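Local coordinates for protein importin-95 (PDB 4XRI) that serves as a nuclear import receptor of the importin-beta family, carrying protein cargo into the nucleus, and probably binds a small GTPase, at residues D394-S398 with D436-Y440; E409-E413 with A448-A452; L484-E489 with E532-F537; A497-T503 with N540-S545; L590-Q595 with A631-L636. The protein carries 2 engineered substitutions. All blocks are in the same frame, centred on the assembly; numbering follows the deposited sequence.

Contact 1 (D394-S398 with D436-Y440)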
# COMPACT_ATOMS: atom_id res chain seq x y z
N ASP A 394 -22.50 4.85 21.37
CA ASP A 394 -21.61 4.35 20.33
C ASP A 394 -20.52 5.37 20.02
O ASP A 394 -19.35 5.02 19.86
CB ASP A 394 -22.39 4.02 19.06
CG ASP A 394 -21.50 3.50 17.95
OD1 ASP A 394 -21.19 2.29 17.96
OD2 ASP A 394 -21.11 4.30 17.07
N ALA A 395 -20.91 6.64 19.94
CA ALA A 395 -19.96 7.72 19.69
C ALA A 395 -18.94 7.81 20.82
O ALA A 395 -17.75 8.03 20.58
CB ALA A 395 -20.69 9.04 19.53
N ALA A 396 -19.42 7.64 22.04
CA ALA A 396 -18.58 7.77 23.23
C ALA A 396 -17.48 6.71 23.27
O ALA A 396 -16.31 7.04 23.47
CB ALA A 396 -19.43 7.68 24.49
N VAL A 397 -17.85 5.45 23.08
CA VAL A 397 -16.87 4.37 23.09
C VAL A 397 -15.93 4.47 21.88
O VAL A 397 -14.74 4.20 22.00
CB VAL A 397 -17.55 2.97 23.11
CG1 VAL A 397 -18.30 2.77 24.41
CG2 VAL A 397 -18.48 2.80 21.93
N SER A 398 -16.48 4.88 20.74
CA SER A 398 -15.69 5.06 19.53
C SER A 398 -14.60 6.09 19.75
O SER A 398 -13.43 5.86 19.44
CB SER A 398 -16.58 5.48 18.35
OG SER A 398 -17.46 4.44 17.98
N ASP A 436 -20.07 -3.57 18.94
CA ASP A 436 -19.01 -3.68 17.93
C ASP A 436 -17.96 -2.60 18.14
O ASP A 436 -16.76 -2.87 18.11
CB ASP A 436 -19.60 -3.57 16.52
CG ASP A 436 -18.55 -3.81 15.45
OD1 ASP A 436 -17.70 -4.70 15.63
OD2 ASP A 436 -18.59 -3.10 14.41
N SER A 437 -18.42 -1.37 18.36
CA SER A 437 -17.53 -0.24 18.60
C SER A 437 -16.77 -0.41 19.91
O SER A 437 -15.65 0.07 20.05
CB SER A 437 -18.31 1.07 18.61
OG SER A 437 -18.94 1.30 17.37
N THR A 438 -17.40 -1.09 20.86
CA THR A 438 -16.78 -1.35 22.15
C THR A 438 -15.64 -2.36 22.01
O THR A 438 -14.55 -2.16 22.54
CB THR A 438 -17.80 -1.88 23.17
OG1 THR A 438 -18.78 -0.87 23.43
CG2 THR A 438 -17.10 -2.23 24.47
N ALA A 439 -15.91 -3.43 21.28
CA ALA A 439 -14.91 -4.46 21.02
C ALA A 439 -13.69 -3.88 20.33
O ALA A 439 -12.55 -4.14 20.73
CB ALA A 439 -15.51 -5.59 20.19
N TYR A 440 -13.93 -3.07 19.30
CA TYR A 440 -12.86 -2.43 18.54
C TYR A 440 -12.06 -1.47 19.40
O TYR A 440 -10.83 -1.39 19.30
CB TYR A 440 -13.43 -1.70 17.33
CG TYR A 440 -12.39 -1.18 16.37
CD1 TYR A 440 -11.86 -2.01 15.38
CD2 TYR A 440 -11.93 0.13 16.44
CE1 TYR A 440 -10.91 -1.55 14.50
CE2 TYR A 440 -10.98 0.60 15.55
CZ TYR A 440 -10.47 -0.24 14.59
OH TYR A 440 -9.52 0.22 13.71

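Contact 2 (E409-E413 with A448-A452)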
# COMPACT_ATOMS: atom_id res chain seq x y z
N GLU A 409 1.68 7.58 26.47
CA GLU A 409 1.18 6.40 27.15
C GLU A 409 0.96 6.71 28.63
O GLU A 409 -0.10 6.42 29.18
CB GLU A 409 2.14 5.22 26.99
CG GLU A 409 1.83 4.05 27.92
CD GLU A 409 2.13 2.71 27.29
OE1 GLU A 409 3.09 2.61 26.50
OE2 GLU A 409 1.40 1.74 27.60
N LYS A 410 1.96 7.33 29.24
CA LYS A 410 1.92 7.71 30.65
C LYS A 410 0.66 8.49 31.01
O LYS A 410 0.08 8.30 32.08
CB LYS A 410 3.15 8.54 31.01
CG LYS A 410 4.46 7.76 30.98
CD LYS A 410 5.64 8.64 31.37
CE LYS A 410 6.93 7.85 31.39
NZ LYS A 410 8.10 8.70 31.74
N VAL A 411 0.23 9.37 30.11
CA VAL A 411 -0.97 10.17 30.34
C VAL A 411 -2.23 9.31 30.22
O VAL A 411 -3.20 9.50 30.97
CB VAL A 411 -1.06 11.35 29.36
CG1 VAL A 411 -2.30 12.19 29.66
CG2 VAL A 411 0.19 12.21 29.45
N LEU A 412 -2.22 8.36 29.30
CA LEU A 412 -3.39 7.53 29.04
C LEU A 412 -3.60 6.44 30.08
O LEU A 412 -4.74 6.04 30.33
CB LEU A 412 -3.29 6.90 27.65
CG LEU A 412 -3.56 7.82 26.46
CD1 LEU A 412 -3.30 7.07 25.16
CD2 LEU A 412 -4.98 8.35 26.49
N GLU A 413 -2.50 5.95 30.66
CA GLU A 413 -2.55 4.83 31.60
C GLU A 413 -3.61 4.96 32.70
O GLU A 413 -4.39 4.04 32.91
CB GLU A 413 -1.17 4.62 32.26
CG GLU A 413 -0.06 4.30 31.28
CD GLU A 413 0.75 3.09 31.67
OE1 GLU A 413 0.81 2.77 32.87
OE2 GLU A 413 1.32 2.44 30.76
N ALA A 448 -2.48 -0.09 22.00
CA ALA A 448 -1.73 1.11 22.32
C ALA A 448 -1.26 1.14 23.78
O ALA A 448 -0.20 1.69 24.08
CB ALA A 448 -2.58 2.34 22.03
N CYS A 449 -2.05 0.56 24.68
CA CYS A 449 -1.77 0.68 26.11
C CYS A 449 -1.99 -0.60 26.89
O CYS A 449 -2.64 -0.58 27.94
CB CYS A 449 -2.62 1.80 26.71
SG CYS A 449 -2.50 3.40 25.88
N SER A 450 -1.45 -1.71 26.40
CA SER A 450 -1.57 -2.99 27.11
C SER A 450 -0.94 -2.91 28.50
O SER A 450 -1.38 -3.59 29.43
CB SER A 450 -0.91 -4.11 26.31
OG SER A 450 0.37 -3.72 25.84
N GLU A 451 0.08 -2.06 28.62
CA GLU A 451 0.78 -1.85 29.87
C GLU A 451 -0.15 -1.34 30.97
O GLU A 451 0.07 -1.61 32.15
CB GLU A 451 1.93 -0.86 29.67
CG GLU A 451 2.99 -1.31 28.66
CD GLU A 451 2.59 -1.06 27.21
OE1 GLU A 451 1.38 -0.94 26.92
OE2 GLU A 451 3.50 -0.99 26.35
N ALA A 452 -1.18 -0.60 30.58
CA ALA A 452 -2.13 -0.04 31.53
C ALA A 452 -3.14 -1.08 32.00
O ALA A 452 -3.76 -0.93 33.04
CB ALA A 452 -2.84 1.15 30.93

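Contact 3 (L484-E489 with E532-F537)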
# COMPACT_ATOMS: atom_id res chain seq x y z
N LEU A 484 -8.72 -9.71 20.38
CA LEU A 484 -8.14 -10.93 20.92
C LEU A 484 -6.71 -11.18 20.43
O LEU A 484 -5.85 -11.62 21.20
CB LEU A 484 -9.02 -12.14 20.57
CG LEU A 484 -10.30 -12.28 21.39
CD1 LEU A 484 -11.12 -13.46 20.90
CD2 LEU A 484 -9.96 -12.44 22.85
N MET A 485 -6.48 -10.90 19.15
CA MET A 485 -5.14 -11.03 18.57
C MET A 485 -4.15 -10.07 19.22
O MET A 485 -3.03 -10.46 19.56
CB MET A 485 -5.19 -10.77 17.06
CG MET A 485 -5.70 -11.94 16.23
SD MET A 485 -5.33 -11.73 14.48
CE MET A 485 -6.25 -10.25 14.12
N ASN A 486 -4.57 -8.82 19.39
CA ASN A 486 -3.78 -7.81 20.09
C ASN A 486 -3.35 -8.29 21.48
O ASN A 486 -2.19 -8.17 21.85
CB ASN A 486 -4.57 -6.51 20.22
CG ASN A 486 -4.59 -5.70 18.94
OD1 ASN A 486 -3.65 -5.77 18.14
ND2 ASN A 486 -5.64 -4.92 18.74
N ILE A 487 -4.30 -8.83 22.23
CA ILE A 487 -4.06 -9.34 23.57
C ILE A 487 -3.04 -10.47 23.58
O ILE A 487 -2.12 -10.49 24.40
CB ILE A 487 -5.37 -9.83 24.20
CG1 ILE A 487 -6.31 -8.65 24.45
CG2 ILE A 487 -5.09 -10.58 25.50
CD1 ILE A 487 -7.73 -9.07 24.71
N ALA A 488 -3.20 -11.42 22.66
CA ALA A 488 -2.27 -12.53 22.52
C ALA A 488 -0.86 -12.03 22.21
O ALA A 488 0.12 -12.58 22.70
CB ALA A 488 -2.75 -13.49 21.44
N GLU A 489 -0.78 -10.98 21.40
CA GLU A 489 0.50 -10.38 21.04
C GLU A 489 1.14 -9.64 22.21
O GLU A 489 2.36 -9.69 22.39
CB GLU A 489 0.33 -9.42 19.86
CG GLU A 489 0.06 -10.10 18.53
CD GLU A 489 -0.30 -9.11 17.44
OE1 GLU A 489 -0.28 -7.89 17.70
OE2 GLU A 489 -0.61 -9.56 16.31
N GLU A 532 -7.30 -17.07 12.38
CA GLU A 532 -6.18 -16.14 12.52
C GLU A 532 -5.86 -15.91 13.99
O GLU A 532 -4.69 -15.87 14.38
CB GLU A 532 -6.47 -14.81 11.83
CG GLU A 532 -5.25 -13.93 11.66
CD GLU A 532 -5.58 -12.54 11.16
OE1 GLU A 532 -6.77 -12.17 11.12
OE2 GLU A 532 -4.63 -11.80 10.81
N VAL A 533 -6.91 -15.77 14.80
CA VAL A 533 -6.76 -15.62 16.24
C VAL A 533 -6.04 -16.81 16.83
O VAL A 533 -5.08 -16.66 17.60
CB VAL A 533 -8.13 -15.46 16.94
CG1 VAL A 533 -7.94 -15.34 18.44
CG2 VAL A 533 -8.87 -14.26 16.39
N LEU A 534 -6.50 -18.00 16.47
CA LEU A 534 -5.91 -19.25 16.93
C LEU A 534 -4.43 -19.33 16.58
O LEU A 534 -3.61 -19.77 17.39
CB LEU A 534 -6.67 -20.44 16.34
CG LEU A 534 -6.20 -21.83 16.78
CD1 LEU A 534 -6.13 -21.90 18.30
CD2 LEU A 534 -7.13 -22.90 16.23
N SER A 535 -4.10 -18.89 15.37
CA SER A 535 -2.72 -18.86 14.92
C SER A 535 -1.86 -17.99 15.84
O SER A 535 -0.77 -18.39 16.25
CB SER A 535 -2.63 -18.34 13.48
OG SER A 535 -1.28 -18.15 13.09
N VAL A 536 -2.36 -16.80 16.16
CA VAL A 536 -1.62 -15.83 16.97
C VAL A 536 -1.49 -16.30 18.42
O VAL A 536 -0.47 -16.06 19.07
CB VAL A 536 -2.31 -14.45 16.92
CG1 VAL A 536 -1.65 -13.48 17.89
CG2 VAL A 536 -2.27 -13.90 15.50
N PHE A 537 -2.53 -16.96 18.92
CA PHE A 537 -2.47 -17.55 20.26
C PHE A 537 -1.36 -18.60 20.34
O PHE A 537 -0.63 -18.68 21.33
CB PHE A 537 -3.81 -18.18 20.63
CG PHE A 537 -4.70 -17.28 21.45
CD1 PHE A 537 -5.41 -16.25 20.85
CD2 PHE A 537 -4.83 -17.46 22.81
CE1 PHE A 537 -6.23 -15.43 21.60
CE2 PHE A 537 -5.64 -16.64 23.57
CZ PHE A 537 -6.34 -15.62 22.96

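Contact 4 (A497-T503 with N540-S545). With SO4 (sulfate ion), chain B.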
# COMPACT_ATOMS: atom_id res chain seq x y z
N ALA A 497 10.09 -18.40 28.40
CA ALA A 497 9.26 -18.43 29.60
C ALA A 497 8.37 -19.67 29.63
O ALA A 497 7.92 -20.15 28.59
CB ALA A 497 8.42 -17.17 29.70
N ALA A 498 8.11 -20.17 30.83
CA ALA A 498 7.23 -21.31 31.00
C ALA A 498 5.77 -20.87 30.92
O ALA A 498 4.91 -21.63 30.48
CB ALA A 498 7.50 -22.00 32.33
N GLN A 499 5.50 -19.65 31.36
CA GLN A 499 4.13 -19.13 31.39
C GLN A 499 4.04 -17.65 31.01
O GLN A 499 5.00 -16.90 31.17
CB GLN A 499 3.52 -19.34 32.78
CG GLN A 499 3.30 -20.80 33.15
CD GLN A 499 2.63 -20.97 34.49
OE1 GLN A 499 1.63 -21.68 34.61
NE2 GLN A 499 3.17 -20.32 35.52
N ASN A 500 2.87 -17.26 30.51
CA ASN A 500 2.53 -15.86 30.31
C ASN A 500 1.12 -15.65 30.85
O ASN A 500 0.46 -16.63 31.21
CB ASN A 500 2.68 -15.46 28.83
CG ASN A 500 1.75 -16.23 27.90
OD1 ASN A 500 0.58 -16.48 28.22
ND2 ASN A 500 2.27 -16.59 26.73
N PRO A 501 0.64 -14.39 30.95
CA PRO A 501 -0.69 -14.19 31.54
C PRO A 501 -1.83 -14.99 30.91
O PRO A 501 -2.79 -15.32 31.61
CB PRO A 501 -0.93 -12.69 31.34
CG PRO A 501 0.42 -12.10 31.36
CD PRO A 501 1.31 -13.10 30.69
N LEU A 502 -1.73 -15.31 29.63
CA LEU A 502 -2.82 -16.00 28.93
C LEU A 502 -2.78 -17.52 29.10
O LEU A 502 -3.74 -18.21 28.74
CB LEU A 502 -2.80 -15.66 27.44
CG LEU A 502 -3.59 -14.42 27.02
CD1 LEU A 502 -3.63 -14.31 25.51
CD2 LEU A 502 -5.00 -14.47 27.60
N THR A 503 -1.68 -18.03 29.63
CA THR A 503 -1.47 -19.47 29.76
C THR A 503 -2.59 -20.20 30.53
O THR A 503 -3.05 -21.25 30.09
CB THR A 503 -0.13 -19.78 30.45
OG1 THR A 503 0.93 -19.09 29.78
CG2 THR A 503 0.15 -21.28 30.42
N ASN A 540 2.30 -17.11 20.22
CA ASN A 540 2.70 -16.46 21.46
C ASN A 540 2.52 -17.33 22.70
O ASN A 540 2.54 -16.84 23.83
CB ASN A 540 1.91 -15.16 21.64
CG ASN A 540 2.17 -14.16 20.54
OD1 ASN A 540 3.13 -13.39 20.60
ND2 ASN A 540 1.32 -14.16 19.52
N ALA A 541 2.34 -18.63 22.48
CA ALA A 541 2.10 -19.56 23.59
C ALA A 541 3.38 -19.82 24.37
O ALA A 541 4.47 -19.81 23.81
CB ALA A 541 1.52 -20.86 23.06
N ALA A 542 3.23 -20.06 25.67
CA ALA A 542 4.38 -20.37 26.52
C ALA A 542 4.58 -21.88 26.61
O ALA A 542 3.73 -22.66 26.16
CB ALA A 542 4.19 -19.78 27.89
N ASN A 543 5.71 -22.29 27.19
CA ASN A 543 6.13 -23.69 27.19
C ASN A 543 5.18 -24.64 27.92
O ASN A 543 5.08 -25.81 27.56
CB ASN A 543 7.52 -23.80 27.79
CG ASN A 543 8.57 -23.10 26.97
OD1 ASN A 543 8.47 -23.02 25.74
ND2 ASN A 543 9.60 -22.57 27.63
N ASP A 544 4.48 -24.13 28.92
CA ASP A 544 3.50 -24.94 29.65
C ASP A 544 2.37 -25.39 28.73
O ASP A 544 1.65 -26.35 29.05
CB ASP A 544 2.93 -24.16 30.84
CG ASP A 544 3.86 -24.17 32.04
OD1 ASP A 544 3.35 -23.99 33.17
OD2 ASP A 544 5.08 -24.35 31.86
N SER A 545 2.21 -24.71 27.61
CA SER A 545 1.11 -24.98 26.68
C SER A 545 1.53 -25.86 25.50
O SER A 545 0.71 -26.16 24.63
CB SER A 545 0.54 -23.67 26.15
OG SER A 545 -0.13 -22.93 27.16
S SO4 B . 8.67 -18.35 34.07
O1 SO4 B . 9.89 -18.56 33.29
O2 SO4 B . 8.51 -19.43 35.04
O3 SO4 B . 8.76 -17.07 34.77
O4 SO4 B . 7.52 -18.33 33.18
O HOH W 1 0.75 -20.40 27.14

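Contact 5 (L590-Q595 with A631-L636)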
# COMPACT_ATOMS: atom_id res chain seq x y z
N LEU A 590 -1.65 -24.60 11.26
CA LEU A 590 -0.68 -25.70 11.24
C LEU A 590 0.74 -25.16 11.26
O LEU A 590 1.58 -25.61 12.05
CB LEU A 590 -0.89 -26.59 10.01
CG LEU A 590 0.15 -27.71 9.86
CD1 LEU A 590 0.03 -28.69 11.02
CD2 LEU A 590 0.01 -28.43 8.53
N GLN A 591 1.01 -24.18 10.40
CA GLN A 591 2.30 -23.51 10.34
C GLN A 591 2.71 -22.96 11.70
O GLN A 591 3.87 -23.06 12.10
CB GLN A 591 2.27 -22.39 9.30
CG GLN A 591 3.58 -21.64 9.13
CD GLN A 591 3.45 -20.45 8.20
OE1 GLN A 591 2.50 -20.35 7.43
NE2 GLN A 591 4.39 -19.51 8.30
N ALA A 592 1.74 -22.39 12.41
CA ALA A 592 1.99 -21.81 13.73
C ALA A 592 2.41 -22.88 14.73
O ALA A 592 3.36 -22.68 15.49
CB ALA A 592 0.74 -21.09 14.23
N THR A 593 1.72 -24.01 14.72
CA THR A 593 2.03 -25.10 15.64
C THR A 593 3.39 -25.72 15.31
O THR A 593 4.13 -26.12 16.21
CB THR A 593 0.96 -26.21 15.60
OG1 THR A 593 0.87 -26.75 14.28
CG2 THR A 593 -0.40 -25.65 16.01
N VAL A 594 3.71 -25.80 14.03
CA VAL A 594 4.99 -26.35 13.60
C VAL A 594 6.15 -25.50 14.11
O VAL A 594 7.08 -26.00 14.73
CB VAL A 594 5.09 -26.47 12.07
CG1 VAL A 594 6.50 -26.86 11.65
CG2 VAL A 594 4.09 -27.50 11.54
N GLN A 595 6.07 -24.19 13.84
CA GLN A 595 7.09 -23.25 14.29
C GLN A 595 7.21 -23.23 15.81
O GLN A 595 8.32 -23.20 16.35
CB GLN A 595 6.79 -21.83 13.79
CG GLN A 595 6.96 -21.64 12.30
CD GLN A 595 6.87 -20.18 11.88
OE1 GLN A 595 6.18 -19.84 10.92
NE2 GLN A 595 7.57 -19.31 12.60
N ALA A 631 4.34 -22.48 2.78
CA ALA A 631 4.72 -21.80 4.01
C ALA A 631 4.78 -22.78 5.17
O ALA A 631 5.67 -22.72 6.02
CB ALA A 631 3.76 -20.67 4.31
N ALA A 632 3.82 -23.70 5.20
CA ALA A 632 3.75 -24.74 6.22
C ALA A 632 4.89 -25.74 6.06
O ALA A 632 5.49 -26.18 7.04
CB ALA A 632 2.41 -25.44 6.18
N ILE A 633 5.20 -26.09 4.81
CA ILE A 633 6.29 -27.01 4.52
C ILE A 633 7.63 -26.40 4.90
O ILE A 633 8.50 -27.07 5.46
CB ILE A 633 6.30 -27.42 3.03
CG1 ILE A 633 5.06 -28.26 2.71
CG2 ILE A 633 7.56 -28.20 2.69
CD1 ILE A 633 4.91 -28.58 1.24
N SER A 634 7.79 -25.12 4.59
CA SER A 634 8.99 -24.37 4.96
C SER A 634 9.21 -24.42 6.47
O SER A 634 10.33 -24.60 6.94
CB SER A 634 8.89 -22.92 4.49
OG SER A 634 9.93 -22.13 5.06
N ALA A 635 8.11 -24.26 7.21
CA ALA A 635 8.14 -24.34 8.67
C ALA A 635 8.62 -25.72 9.12
O ALA A 635 9.46 -25.83 10.01
CB ALA A 635 6.78 -24.04 9.24
N LEU A 636 8.09 -26.76 8.49
CA LEU A 636 8.44 -28.13 8.85
C LEU A 636 9.90 -28.43 8.55
O LEU A 636 10.57 -29.14 9.31
CB LEU A 636 7.54 -29.12 8.11
CG LEU A 636 7.71 -30.56 8.59
CD1 LEU A 636 7.24 -30.70 10.03
CD2 LEU A 636 6.98 -31.54 7.68

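Contact 1 (D394-S398 with D436-Y440)
Ser437 and Asp394 supply the polar link between two neighbouring helices, 390-402 and 432-449, of the HEAT-like repeat region. Ser437 OG donates to Asp394 OD1 over a short 2.5 Å, reaching the oxygen on its syn side but 31° out of the carboxylate plane. Gln433 O, one turn back, is a second acceptor for the same hydroxyl, so the two must share or compete for its proton. Asp394 OD2 accepts from Gln343 NE2, and both oxygens of the carboxylate are thus engaged. A chi1 of 180°, with CG anti to the backbone N, carries the acid across to the serine. Ser398 OG turns inward to its own helix, donating to Asp394 O at 2.7 Å from above the carbonyl plane, and lies 3.5 Å from Ser437 OG.

The apolar half is carried by Val397. Its CG2 methyl meets Ser437 CB at 3.7 Å, and CG1 lies 3.8 Å from Thr438 OG1, a hydroxyl whose hydrogen bond goes to Val434 O. Leu423 of helix 409-425 touches both Val397 and Thr438.

The segment axes run almost parallel, 9° apart and 8.6 Å at closest approach, as side-by-side helices do in an alpha-solenoid. A carboxylate served by neutral donors on both oxygens is probably ionised and held from turning.

Contact 2 (E409-E413 with A448-A452)
An acidic, partly buried contact, in which Glu409 faces Glu451, joins the first turn of helix 409-425 to the end of helix 432-449 and the residues after it. Glu409 OE2 lies 2.8 Å from Glu451 OE1. Both atoms are acceptors, so this is a meeting of like charges, and such nearness would probably favour proton uptake by one of the acids. The carboxylate planes stand 86° apart, one group set across the other. Ser450 OG donates to Glu451 OE1 at 3.1 Å from above the carboxylate plane, which may offset some of the strain. Glu413 adds a third acid, its OE2 3.5 Å from Glu451 CB.

The start of one helix is set beside the finish of the next, as consecutive antiparallel helices are in a HEAT-repeat solenoid. Glu409 leaves its helix on an anti first torsion (chi1 168°) and reaches over the chain to set OE2 3.7 Å from Cys449 CA. Replacing Glu409 with alanine would probably uncover the backbone at Cys449 and leave the Glu451 carboxylate freer to turn.

Beneath the acids the packing is apolar. Leu412 CD1 rests 3.8 Å from Cys449 SG, and the same leucine touches Ile374 of helix 374-384 as well as Met404 and Pro407. The methyl CB of Ala452 sits 3.8 Å from Glu413 CA.

Contact 3 (L484-E489 with E532-F537)
Two neighbouring parallel helices of the importin solenoid, 477-490 and 524-539, pack here through Met485, Ala488, Val536 and Phe537, without a hydrogen bond between the two segments. The local axes diverge by just 6° and come within 8.9 Å. Ala488 CB sits over one face of the Phe537 ring in a CH-pi contact, 4.1 Å from the centroid and displaced toward the rim. The same methyl meets Val536 CG1 at 3.7 Å, so it fills the angle between valine and ring.

Val536 divides its branches: CG1 also packs on Met485 O and Glu489 CG, whereas CG2 touches the Met485 sulfur. Met485 CG lies 3.8 Å from Val533 CA. The Met485 chain crosses that of Glu532 at about a right angle, with SD 3.4 Å from Glu532 CD at the more exposed border, and the bend at its last torsion turns CE toward Glu532 OE1. On the buried border Leu484 CB meets Val533 CG1 at 4.0 Å, and Leu466 of helix 455-472 and Leu513 of helix 503-516 touch these two residues, respectively. Near-parallel helices packed side by side through apolar side chains are typical of a HEAT-repeat alpha-solenoid.

Contact 4 (A497-T503 with N540-S545)
Acceptors crowd one another where Asp544 meets Ala498 and Gln499 across two interhelical loops: Asp544 OD2 lies 3.1 Å from Ala498 O, and Asp544 OD1 3.2 Å from Gln499 OE1, neither pair being a hydrogen bond. The backbone of the same aspartate gives that carbonyl a donor: Asp544 N bonds to Ala498 O at 3.0 Å, in the carbonyl plane and on a lone pair. A longer, weak bond runs from Asn543 N to Ala497 O. Ala498 N and Gln499 N hold a sulfate, probably from the crystallisation liquor; Gln499 N gives the firmer bond, to O4 at 3.0 Å, while Ala498 N bonds weakly.

Ala542 CB presses into the bend of the other loop, 3.3 Å from Ala498 O. A water accepts from Ala542 N, donates to Thr503 OG1 and pairs with Ser545 OG, linking three groups that do not bond directly. Asn500 ND2 is hydrogen-bonded to Ala492 O and lies 2.9 Å from Asn540 O.

Thr503 OG1 accepts from Asn500 N at 2.8 Å with a nearly straight 176° angle, while Asn500 OD1, swung back by a chi1 of 62°, weakly accepts from Leu502 N. Together they form a capping box, the motif that opens helix 503-516.

Contact 5 (L590-Q595 with A631-L636)
Val594 and Ala635 form the tight half of this contact between helices 573-597 and 625-640, stacked nearly parallel (10°) in the alpha-solenoid. A chi1 of 172° drives Val594 CG1 into the facing helix: it lies 3.5 Å from Ala635 C, 3.7 Å from Ala635 CB and 4.2 Å from Leu636 CD1. Ile601, in the loop after helix 573-597, touches both Val594 and Leu636. Farther down the buried side, Leu590 CD2 only grazes Ala632 CB at 4.5 Å, its leucine backed by Ile556 and Leu560 of helix 546-567.

Toward solvent the contact is made by long polar chains laid over small alanines. The backbones are near, with 4.5 Å between Gln591 CA and Ala632 CA. The extended Gln591 chain runs along the opposing helix, CG resting on Ala635 CB and OE1 3.4 Å from Ala631 CB. Gln595 CG also touches Ala635 CB, at 3.9 Å. Shortened to alanine, Gln591 would probably leave Ala631 uncovered and the amide of Gln595 free to turn. That amide is held by Gln591 NE2, lying nearly in line with the carbonyl of Gln595 and donating to its OE1 at 3.2 Å.

In the fold
Contacts 1, 3 and 5 are buried stacks of nearly parallel helices, whereas contacts 2 and 4 lie at helix ends and loops and are only partly buried. Chemistry follows place: contact 3 is mainly apolar, contact 5 apolar with a glutamine border, and contact 1 adds an acid-serine bond, while contact 2 gathers carboxylates and contact 4 relies on backbone, water and capping bonds. Contacts 1 and 2 share helix 432-449, with centres 18 Å apart. The loops of contact 4 follow the helices of contact 3, and Leu502 CD1 packs 3.6 Å from Phe537 CE2. Contact 3 also touches contact 5, through Ser535 and Ala592, continuing the stack.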